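Local coordinates for protein malonate decarboxylase subunit alpha (Acinetobacter baumannii ATCC 17978, PDB 6MPR) that probably serves as the acyl-carrier-protein transferase of malonate decarboxylase, exchanging acetyl for malonyl on the carrier protein, at residues D60-Q71 against D153-A162; A189-N200 against W218-F229. All coordinates share one frame; numbering follows the deposited sequence. Where two conformers were deposited one is given.

Both contacts belong to one parallel sheet, in which strands 61-64, 158-163, 194-199 and 221-224 lie side by side in that order. From the N terminus, residues 60-71 come first. The chain then adds strands 90-94, 111-116 and 136-140 beyond strand 61-64 and returns at 153-162, where contact 1 closes an 81-residue loop. Helix 181-189 leads into contact 2. This second contact closes a loop of only 17 residues, without a helix, between 189-200 and 218-229. The two contacts run in series and neither nest nor cross. They meet at strands 158-163 and 194-199, where Val159 N to Ile194 O and Ser161 O to Gln198 N are probable hydrogen bonds.

Contact 1 of 2, residues D60-Q71 against D153-A162; sequences DKVVLEGNNQKQ and DLIPNVVLSA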
loop_
_atom_site.group_PDB
_atom_site.type_symbol
_atom_site.label_atom_id
_atom_site.label_comp_id
_atom_site.label_asym_id
_atom_site.label_seq_id
_atom_site.Cartn_x
_atom_site.Cartn_y
_atom_site.Cartn_z
ATOM N N ASP A 60 15.878 -8.385 20.641
ATOM C CA ASP A 60 15.750 -7.433 19.540
ATOM C C ASP A 60 14.818 -7.960 18.462
ATOM O O ASP A 60 14.844 -9.149 18.130
ATOM C CB ASP A 60 17.114 -7.171 18.900
ATOM C CG ASP A 60 17.839 -5.998 19.509
ATOM O OD1 ASP A 60 17.250 -5.298 20.356
ATOM O OD2 ASP A 60 18.998 -5.771 19.112
ATOM N N LYS A 61 14.011 -7.060 17.890
ATOM C CA LYS A 61 13.381 -7.310 16.594
ATOM C C LYS A 61 14.419 -7.113 15.493
ATOM O O LYS A 61 14.937 -6.009 15.316
ATOM C CB LYS A 61 12.191 -6.373 16.385
ATOM C CG LYS A 61 11.066 -6.580 17.388
ATOM C CD LYS A 61 9.922 -5.602 17.133
ATOM C CE LYS A 61 8.843 -5.694 18.204
ATOM N NZ LYS A 61 9.384 -5.455 19.569
ATOM N N VAL A 62 14.710 -8.171 14.745
ATOM C CA VAL A 62 15.781 -8.170 13.751
ATOM C C VAL A 62 15.134 -8.483 12.422
ATOM O O VAL A 62 14.640 -9.596 12.225
ATOM C CB VAL A 62 16.867 -9.206 14.080
ATOM C CG1 VAL A 62 17.949 -9.216 12.995
ATOM C CG2 VAL A 62 17.462 -8.905 15.469
ATOM N N VAL A 63 15.127 -7.508 11.519
ATOM C CA VAL A 63 14.750 -7.752 10.131
ATOM C C VAL A 63 15.948 -8.363 9.422
ATOM O O VAL A 63 17.052 -7.812 9.476
ATOM C CB VAL A 63 14.323 -6.443 9.454
ATOM C CG1 VAL A 63 14.153 -6.640 7.940
ATOM C CG2 VAL A 63 13.018 -5.913 10.081
ATOM N N LEU A 64 15.732 -9.483 8.735
ATOM C CA LEU A 64 16.796 -10.192 8.032
ATOM C C LEU A 64 16.302 -10.466 6.624
ATOM O O LEU A 64 15.227 -11.053 6.452
ATOM C CB LEU A 64 17.159 -11.509 8.736
ATOM C CG LEU A 64 18.125 -12.454 8.002
ATOM C CD1 LEU A 64 19.440 -11.750 7.757
ATOM C CD2 LEU A 64 18.354 -13.723 8.821
ATOM N N GLU A 65 17.052 -10.009 5.625
ATOM C CA GLU A 65 16.715 -10.283 4.230
ATOM C C GLU A 65 17.258 -11.651 3.824
ATOM O O GLU A 65 18.458 -11.902 3.960
ATOM C CB GLU A 65 17.311 -9.201 3.326
ATOM C CG GLU A 65 16.695 -7.809 3.492
ATOM C CD GLU A 65 17.321 -6.794 2.549
ATOM O OE1 GLU A 65 18.208 -7.171 1.759
ATOM O OE2 GLU A 65 16.952 -5.612 2.618
ATOM N N GLY A 66 16.384 -12.551 3.382
ATOM C CA GLY A 66 14.959 -12.440 3.638
ATOM C C GLY A 66 14.045 -11.732 2.647
ATOM O O GLY A 66 12.839 -11.631 2.894
ATOM N N ASN A 67 14.580 -11.203 1.551
ATOM C CA ASN A 67 13.737 -10.776 0.440
ATOM C C ASN A 67 13.196 -12.008 -0.269
ATOM O O ASN A 67 13.678 -13.126 -0.069
ATOM C CB ASN A 67 14.505 -9.949 -0.601
ATOM C CG ASN A 67 15.159 -8.706 -0.042
ATOM O OD1 ASN A 67 14.507 -7.680 0.149
ATOM N ND2 ASN A 67 16.471 -8.765 0.142
ATOM N N ASN A 68 12.224 -11.808 -1.154
ATOM C CA ASN A 68 11.746 -12.956 -1.912
ATOM C C ASN A 68 12.859 -13.562 -2.759
ATOM O O ASN A 68 12.943 -14.793 -2.884
ATOM C CB ASN A 68 10.559 -12.595 -2.794
ATOM C CG ASN A 68 9.998 -13.819 -3.521
ATOM O OD1 ASN A 68 9.228 -14.599 -2.949
ATOM N ND2 ASN A 68 10.412 -14.010 -4.767
ATOM N N GLN A 69 13.738 -12.732 -3.327
ATOM C CA GLN A 69 14.829 -13.214 -4.170
ATOM C C GLN A 69 16.186 -12.977 -3.513
ATOM O O GLN A 69 16.853 -13.934 -3.112
ATOM C CB GLN A 69 14.746 -12.545 -5.546
ATOM C CG GLN A 69 13.414 -12.770 -6.257
ATOM C CD GLN A 69 13.121 -11.684 -7.279
ATOM O OE1 GLN A 69 12.390 -10.734 -6.992
ATOM N NE2 GLN A 69 13.679 -11.819 -8.469
ATOM N N LYS A 70 16.616 -11.721 -3.381
ATOM C CA LYS A 70 17.925 -11.410 -2.800
ATOM C C LYS A 70 18.001 -11.846 -1.342
ATOM O O LYS A 70 17.108 -11.532 -0.553
ATOM C CB LYS A 70 18.178 -9.900 -2.903
ATOM C CG LYS A 70 19.343 -9.391 -2.075
ATOM C CD LYS A 70 19.563 -7.904 -2.346
ATOM C CE LYS A 70 18.517 -7.044 -1.666
ATOM N NZ LYS A 70 18.669 -5.580 -1.993
ATOM N N GLN A 71 19.079 -12.553 -0.982
ATOM C CA GLN A 71 19.321 -13.002 0.388
ATOM C C GLN A 71 20.624 -12.407 0.895
ATOM O O GLN A 71 21.674 -12.546 0.250
ATOM C CB GLN A 71 19.414 -14.536 0.521
ATOM C CG GLN A 71 18.274 -15.327 -0.134
ATOM C CD GLN A 71 16.936 -14.992 0.488
ATOM O OE1 GLN A 71 16.812 -14.909 1.722
ATOM N NE2 GLN A 71 15.928 -14.777 -0.355
ATOM N N ASP A 153 3.775 -1.527 15.241
ATOM C CA ASP A 153 3.977 -2.427 16.375
ATOM C C ASP A 153 5.088 -3.451 16.169
ATOM O O ASP A 153 5.286 -4.299 17.047
ATOM C CB ASP A 153 2.667 -3.157 16.751
ATOM C CG ASP A 153 2.021 -3.869 15.573
ATOM O OD1 ASP A 153 2.600 -3.806 14.476
ATOM O OD2 ASP A 153 0.927 -4.479 15.752
ATOM N N LEU A 154 5.807 -3.403 15.047
ATOM C CA LEU A 154 7.000 -4.217 14.835
ATOM C C LEU A 154 8.171 -3.322 14.461
ATOM O O LEU A 154 8.888 -3.573 13.494
ATOM C CB LEU A 154 6.781 -5.267 13.741
ATOM C CG LEU A 154 5.784 -6.392 14.041
ATOM C CD1 LEU A 154 5.633 -7.368 12.868
ATOM C CD2 LEU A 154 6.240 -7.113 15.306
ATOM N N ILE A 155 8.377 -2.244 15.216
ATOM C CA ILE A 155 9.423 -1.287 14.849
ATOM C C ILE A 155 10.764 -1.986 15.032
ATOM O O ILE A 155 11.056 -2.484 16.132
ATOM C CB ILE A 155 9.326 0.005 15.679
ATOM C CG1 ILE A 155 7.976 0.687 15.441
ATOM C CG2 ILE A 155 10.491 0.945 15.325
ATOM C CD1 ILE A 155 7.738 1.940 16.321
ATOM N N PRO A 156 11.594 -2.075 13.994
ATOM C CA PRO A 156 12.757 -2.966 14.062
ATOM C C PRO A 156 13.913 -2.328 14.814
ATOM O O PRO A 156 14.181 -1.128 14.693
ATOM C CB PRO A 156 13.108 -3.203 12.586
ATOM C CG PRO A 156 12.665 -1.937 11.907
ATOM C CD PRO A 156 11.412 -1.494 12.651
ATOM N N ASN A 157 14.590 -3.150 15.613
ATOM C CA ASN A 157 15.801 -2.723 16.316
ATOM C C ASN A 157 17.053 -2.869 15.471
ATOM O O ASN A 157 18.018 -2.106 15.660
ATOM C CB ASN A 157 15.992 -3.540 17.594
ATOM C CG ASN A 157 14.833 -3.405 18.539
ATOM O OD1 ASN A 157 14.108 -4.366 18.792
ATOM N ND2 ASN A 157 14.660 -2.209 19.093
ATOM N N VAL A 158 17.066 -3.850 14.566
ATOM C CA VAL A 158 18.211 -4.174 13.724
ATOM C C VAL A 158 17.671 -4.552 12.351
ATOM O O VAL A 158 16.659 -5.252 12.243
ATOM C CB VAL A 158 19.043 -5.341 14.301
ATOM C CG1 VAL A 158 20.220 -5.689 13.373
ATOM C CG2 VAL A 158 19.519 -5.018 15.725
ATOM N N VAL A 159 18.333 -4.083 11.305
ATOM C CA VAL A 159 18.032 -4.516 9.944
ATOM C C VAL A 159 19.313 -5.033 9.304
ATOM O O VAL A 159 20.333 -4.331 9.291
ATOM C CB VAL A 159 17.413 -3.384 9.109
ATOM C CG1 VAL A 159 17.136 -3.868 7.696
ATOM C CG2 VAL A 159 16.109 -2.887 9.754
ATOM N N LEU A 160 19.248 -6.257 8.768
ATOM C CA LEU A 160 20.365 -6.945 8.110
ATOM C C LEU A 160 19.993 -7.100 6.639
ATOM O O LEU A 160 19.104 -7.891 6.293
ATOM C CB LEU A 160 20.625 -8.306 8.757
ATOM C CG LEU A 160 20.857 -8.318 10.268
ATOM C CD1 LEU A 160 21.012 -9.779 10.752
ATOM C CD2 LEU A 160 22.089 -7.482 10.604
ATOM N N SER A 161 20.658 -6.334 5.772
ATOM C CA SER A 161 20.261 -6.212 4.375
ATOM C C SER A 161 21.462 -6.441 3.472
ATOM O O SER A 161 22.598 -6.572 3.928
ATOM C CB SER A 161 19.651 -4.829 4.079
ATOM O OG SER A 161 18.427 -4.651 4.754
ATOM N N ALA A 162 21.204 -6.497 2.164
ATOM C CA ALA A 162 22.250 -6.745 1.176
ATOM C C ALA A 162 22.156 -5.788 -0.005
ATOM O O ALA A 162 21.062 -5.383 -0.412
ATOM C CB ALA A 162 22.172 -8.181 0.639
HETATM O O HOH W 1 12.486 -5.695 20.820
#
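The Glu65 carboxylate is met out of its plane from 153-162. Ala162 N donates to Glu65 OE1 at 3.1 Å, 53° out of the plane. In one of its two conformers Ser161 OG donates to Glu65 OE2 at 2.8 Å, 76° out of it. Ser181 OG also bonds Glu65 OE2. The Asn157 amide is used differently: Lys61 N lies in its plane, on a lone pair of Asn157 OD1, at 2.8 Å. Asn157 CG stands beside its own backbone N (chi1 -59°), which turns the amide toward Lys61. Lys61 O in turn accepts from both Asn157 N and Val158 N. The Asp60 carboxylate rests against Asn157, with Asp60 OD1 3.5 Å from Asn157 CB; Thr57 N holds Asp60 OD2. At the other end Lys70 NZ reaches Ala162 O at 2.9 Å, and also bonds Ser177 and Ser181.

Between these ends the strands pair in parallel. Val62 CG1 meets Leu160 CD1 at 3.8 Å on one face. Val63 CG2 meets Pro156 CB at 3.7 Å on the other. Helix 73-79 covers the Leu64 and Leu160 face, and helix 181-189 the Val63 and Val159 face. Strand 90-94 pairs with the far edge of 61-64, and strand 194-199 with that of 158-163.

Contact 2 of 2, residues A189-N200 against W218-F229; sequences AFSDGIVIVQVN and WVDYVVVADQPF
Asp220 joins the start of two neighbouring parallel strands, 194-199 and 221-224, in an alpha/beta sheet consistent with a Rossmann-like fold. Asp220 OD2 accepts Val195 N at 2.9 Å through the anti lone pair. Val195 O answers by taking two donors, Asp220 N and Tyr221 N. Asp220 CG lies anti to the carbonyl carbon (chi1 -60°), and this folds the carboxylate back to Val195. The ladder then runs on through Val197 and Val199 to Ala225 N, which donates to Val199 O at 2.9 Å.

Before the strands, Phe190 and Trp218 form a T-shaped stack. The Phe190 edge points at the face of the Trp218 five-membered ring, with centroids 5.0 Å apart and planes at 81°. Ala189 CB packs on Trp218 CB at 3.7 Å.

Past the strands, Asn200 OD1 accepts Phe229 N at 3.0 Å. A water links Asn200 ND2 to Phe229 O. The water oxygen lies over the centre of the Phe229 ring, 3.4 Å above its plane.

Farther out, Asp220 OD1 makes salt bridges with Lys27 and with Arg342 of the second subunit. These charges would probably favour an ionised carboxylate. Helices 22-34 and 48-55 pack on Tyr221. Helix 73-79 lies on Gln198 and Val223, and its Leu75 N bonds Gln198 OE1.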
loop_
_atom_site.group_PDB
_atom_site.type_symbol
_atom_site.label_atom_id
_atom_site.label_comp_id
_atom_site.label_asym_id
_atom_site.label_seq_id
_atom_site.Cartn_x
_atom_site.Cartn_y
_atom_site.Cartn_z
ATOM N N ALA A 189 16.194 3.210 10.263
ATOM C CA ALA A 189 17.084 4.348 10.106
ATOM C C ALA A 189 16.536 5.571 10.825
ATOM O O ALA A 189 17.306 6.443 11.240
ATOM C CB ALA A 189 17.296 4.634 8.618
ATOM N N PHE A 190 15.215 5.655 10.994
ATOM C CA PHE A 190 14.612 6.821 11.623
ATOM C C PHE A 190 14.004 6.512 12.988
ATOM O O PHE A 190 13.138 7.249 13.466
ATOM C CB PHE A 190 13.600 7.435 10.654
ATOM C CG PHE A 190 14.265 8.023 9.442
ATOM C CD1 PHE A 190 14.519 7.244 8.321
ATOM C CD2 PHE A 190 14.725 9.322 9.464
ATOM C CE1 PHE A 190 15.186 7.773 7.219
ATOM C CE2 PHE A 190 15.402 9.857 8.366
ATOM C CZ PHE A 190 15.629 9.083 7.254
ATOM N N SER A 191 14.463 5.453 13.641
ATOM C CA SER A 191 14.038 5.185 15.011
ATOM C C SER A 191 15.219 4.767 15.877
ATOM O O SER A 191 15.013 4.125 16.910
ATOM C CB SER A 191 12.954 4.108 15.056
ATOM O OG SER A 191 13.407 2.922 14.398
ATOM N N ASP A 192 16.448 5.099 15.466
ATOM C CA ASP A 192 17.655 4.660 16.154
ATOM C C ASP A 192 17.737 3.139 16.241
ATOM O O ASP A 192 18.214 2.583 17.233
ATOM C CB ASP A 192 17.759 5.322 17.528
ATOM C CG ASP A 192 18.186 6.774 17.415
ATOM O OD1 ASP A 192 19.381 7.022 17.123
ATOM O OD2 ASP A 192 17.322 7.656 17.554
ATOM N N GLY A 193 17.249 2.454 15.189
ATOM C CA GLY A 193 17.632 1.085 14.932
ATOM C C GLY A 193 19.030 1.041 14.343
ATOM O O GLY A 193 19.645 2.071 14.063
ATOM N N ILE A 194 19.554 -0.168 14.168
ATOM C CA ILE A 194 20.903 -0.351 13.631
ATOM C C ILE A 194 20.812 -1.098 12.301
ATOM O O ILE A 194 20.224 -2.186 12.227
ATOM C CB ILE A 194 21.808 -1.073 14.642
ATOM C CG1 ILE A 194 21.911 -0.214 15.914
ATOM C CG2 ILE A 194 23.175 -1.356 14.019
ATOM C CD1 ILE A 194 22.797 -0.774 16.970
ATOM N N VAL A 195 21.376 -0.501 11.250
ATOM C CA VAL A 195 21.247 -0.998 9.878
ATOM C C VAL A 195 22.630 -1.460 9.439
ATOM O O VAL A 195 23.581 -0.669 9.424
ATOM C CB VAL A 195 20.682 0.085 8.944
ATOM C CG1 VAL A 195 20.656 -0.359 7.462
ATOM C CG2 VAL A 195 19.250 0.503 9.391
ATOM N N ILE A 196 22.746 -2.741 9.101
ATOM C CA ILE A 196 23.986 -3.326 8.602
ATOM C C ILE A 196 23.712 -3.878 7.216
ATOM O O ILE A 196 22.791 -4.679 7.042
ATOM C CB ILE A 196 24.504 -4.442 9.525
ATOM C CG1 ILE A 196 24.713 -3.908 10.944
ATOM C CG2 ILE A 196 25.794 -5.040 8.955
ATOM C CD1 ILE A 196 24.697 -4.978 11.979
ATOM N N VAL A 197 24.522 -3.480 6.238
ATOM C CA VAL A 197 24.337 -3.898 4.847
ATOM C C VAL A 197 25.580 -4.663 4.394
ATOM O O VAL A 197 26.686 -4.109 4.361
ATOM C CB VAL A 197 24.062 -2.702 3.919
ATOM C CG1 VAL A 197 23.685 -3.182 2.514
ATOM C CG2 VAL A 197 22.946 -1.822 4.496
ATOM N N GLN A 198 25.401 -5.923 4.013
ATOM C CA GLN A 198 26.474 -6.616 3.311
ATOM C C GLN A 198 26.480 -6.198 1.840
ATOM O O GLN A 198 25.422 -6.028 1.223
ATOM C CB GLN A 198 26.323 -8.135 3.446
ATOM C CG GLN A 198 25.070 -8.712 2.757
ATOM C CD GLN A 198 25.204 -10.191 2.513
ATOM O OE1 GLN A 198 24.936 -11.003 3.399
ATOM N NE2 GLN A 198 25.630 -10.559 1.303
ATOM N N VAL A 199 27.678 -6.004 1.278
ATOM C CA VAL A 199 27.798 -5.645 -0.133
ATOM C C VAL A 199 28.769 -6.577 -0.837
ATOM O O VAL A 199 29.707 -7.111 -0.232
ATOM C CB VAL A 199 28.227 -4.172 -0.353
ATOM C CG1 VAL A 199 27.134 -3.224 0.142
ATOM C CG2 VAL A 199 29.571 -3.870 0.322
ATOM N N ASN A 200 28.548 -6.752 -2.142
ATOM C CA ASN A 200 29.452 -7.573 -2.944
ATOM C C ASN A 200 30.809 -6.906 -3.115
ATOM O O ASN A 200 31.833 -7.599 -3.160
ATOM C CB ASN A 200 28.855 -7.859 -4.321
ATOM C CG ASN A 200 27.614 -8.718 -4.246
ATOM O OD1 ASN A 200 27.262 -9.228 -3.178
ATOM N ND2 ASN A 200 26.944 -8.884 -5.372
ATOM N N TRP A 218 21.154 6.517 6.236
ATOM C CA TRP A 218 20.288 5.431 6.698
ATOM C C TRP A 218 21.060 4.217 7.195
ATOM O O TRP A 218 20.448 3.317 7.788
ATOM C CB TRP A 218 19.343 4.957 5.578
ATOM C CG TRP A 218 18.429 6.004 5.041
ATOM C CD1 TRP A 218 18.523 7.366 5.211
ATOM C CD2 TRP A 218 17.274 5.783 4.223
ATOM N NE1 TRP A 218 17.499 7.995 4.538
ATOM C CE2 TRP A 218 16.718 7.047 3.930
ATOM C CE3 TRP A 218 16.658 4.639 3.708
ATOM C CZ2 TRP A 218 15.583 7.197 3.138
ATOM C CZ3 TRP A 218 15.517 4.795 2.936
ATOM C CH2 TRP A 218 14.995 6.062 2.666
ATOM N N VAL A 219 22.372 4.162 6.972
ATOM C CA VAL A 219 23.166 2.953 7.157
ATOM C C VAL A 219 24.140 3.179 8.310
ATOM O O VAL A 219 24.820 4.208 8.361
ATOM C CB VAL A 219 23.917 2.600 5.858
ATOM C CG1 VAL A 219 24.849 1.402 6.068
ATOM C CG2 VAL A 219 22.924 2.332 4.711
ATOM N N ASP A 220 24.234 2.211 9.220
ATOM C CA ASP A 220 25.258 2.345 10.256
ATOM C C ASP A 220 26.557 1.627 9.905
ATOM O O ASP A 220 27.646 2.159 10.173
ATOM C CB ASP A 220 24.701 1.849 11.590
ATOM C CG ASP A 220 23.501 2.644 12.007
ATOM O OD1 ASP A 220 23.661 3.857 12.287
ATOM O OD2 ASP A 220 22.387 2.078 11.985
ATOM N N TYR A 221 26.481 0.449 9.284
ATOM C CA TYR A 221 27.688 -0.282 8.924
ATOM C C TYR A 221 27.502 -1.019 7.611
ATOM O O TYR A 221 26.392 -1.434 7.265
ATOM C CB TYR A 221 28.081 -1.310 9.980
ATOM C CG TYR A 221 28.445 -0.716 11.314
ATOM C CD1 TYR A 221 29.723 -0.217 11.559
ATOM C CD2 TYR A 221 27.507 -0.663 12.322
ATOM C CE1 TYR A 221 30.051 0.335 12.810
ATOM C CE2 TYR A 221 27.815 -0.126 13.555
ATOM C CZ TYR A 221 29.081 0.375 13.794
ATOM O OH TYR A 221 29.352 0.892 15.042
ATOM N N VAL A 222 28.616 -1.203 6.895
ATOM C CA VAL A 222 28.652 -2.077 5.731
ATOM C C VAL A 222 29.733 -3.128 5.966
ATOM O O VAL A 222 30.662 -2.930 6.751
ATOM C CB VAL A 222 28.905 -1.318 4.405
ATOM C CG1 VAL A 222 27.831 -0.257 4.173
ATOM C CG2 VAL A 222 30.305 -0.704 4.386
ATOM N N VAL A 223 29.584 -4.269 5.293
ATOM C CA VAL A 223 30.579 -5.337 5.338
ATOM C C VAL A 223 30.630 -5.974 3.958
ATOM O O VAL A 223 29.590 -6.206 3.342
ATOM C CB VAL A 223 30.251 -6.383 6.428
ATOM C CG1 VAL A 223 28.920 -7.110 6.131
ATOM C CG2 VAL A 223 31.381 -7.393 6.561
ATOM N N VAL A 224 31.840 -6.216 3.453
ATOM C CA VAL A 224 32.005 -6.938 2.196
ATOM C C VAL A 224 31.726 -8.414 2.456
ATOM O O VAL A 224 32.355 -9.034 3.322
ATOM C CB VAL A 224 33.414 -6.726 1.621
ATOM C CG1 VAL A 224 33.599 -7.532 0.328
ATOM C CG2 VAL A 224 33.659 -5.258 1.360
ATOM N N ALA A 225 30.772 -8.981 1.719
ATOM C CA ALA A 225 30.402 -10.372 1.945
ATOM C C ALA A 225 31.537 -11.301 1.523
ATOM O O ALA A 225 32.364 -10.954 0.675
ATOM C CB ALA A 225 29.132 -10.719 1.169
ATOM N N ASP A 226 31.568 -12.499 2.120
ATOM C CA ASP A 226 32.586 -13.469 1.731
ATOM C C ASP A 226 32.395 -13.911 0.293
ATOM O O ASP A 226 33.349 -14.371 -0.341
ATOM C CB ASP A 226 32.585 -14.689 2.671
ATOM C CG ASP A 226 31.195 -15.335 2.837
ATOM O OD1 ASP A 226 30.191 -14.804 2.318
ATOM O OD2 ASP A 226 31.117 -16.385 3.521
ATOM N N GLN A 227 31.183 -13.768 -0.229
ATOM C CA GLN A 227 30.862 -14.110 -1.604
ATOM C C GLN A 227 29.599 -13.355 -1.981
ATOM O O GLN A 227 28.862 -12.907 -1.095
ATOM C CB GLN A 227 30.670 -15.626 -1.761
ATOM C CG GLN A 227 29.542 -16.178 -0.901
ATOM C CD GLN A 227 29.434 -17.674 -1.014
ATOM O OE1 GLN A 227 28.354 -18.218 -1.236
ATOM N NE2 GLN A 227 30.556 -18.354 -0.861
ATOM N N PRO A 228 29.347 -13.149 -3.274
ATOM C CA PRO A 228 28.210 -12.305 -3.676
ATOM C C PRO A 228 26.903 -12.815 -3.092
ATOM O O PRO A 228 26.725 -14.022 -2.907
ATOM C CB PRO A 228 28.214 -12.409 -5.203
ATOM C CG PRO A 228 29.640 -12.725 -5.548
ATOM C CD PRO A 228 30.133 -13.606 -4.433
ATOM N N PHE A 229 25.992 -11.877 -2.795
ATOM C CA PHE A 229 24.732 -12.256 -2.162
ATOM C C PHE A 229 23.991 -13.305 -2.985
ATOM O O PHE A 229 24.022 -13.304 -4.222
ATOM C CB PHE A 229 23.830 -11.026 -1.880
ATOM C CG PHE A 229 23.283 -10.309 -3.111
ATOM C CD1 PHE A 229 22.222 -10.832 -3.854
ATOM C CD2 PHE A 229 23.768 -9.056 -3.459
ATOM C CE1 PHE A 229 21.707 -10.148 -4.952
ATOM C CE2 PHE A 229 23.273 -8.364 -4.551
ATOM C CZ PHE A 229 22.226 -8.912 -5.310
HETATM O O HOH W 2 26.631 -13.277 0.668
HETATM O O HOH W 3 24.967 -11.247 -6.129
HETATM O O HOH W 4 31.605 -10.327 -1.999
#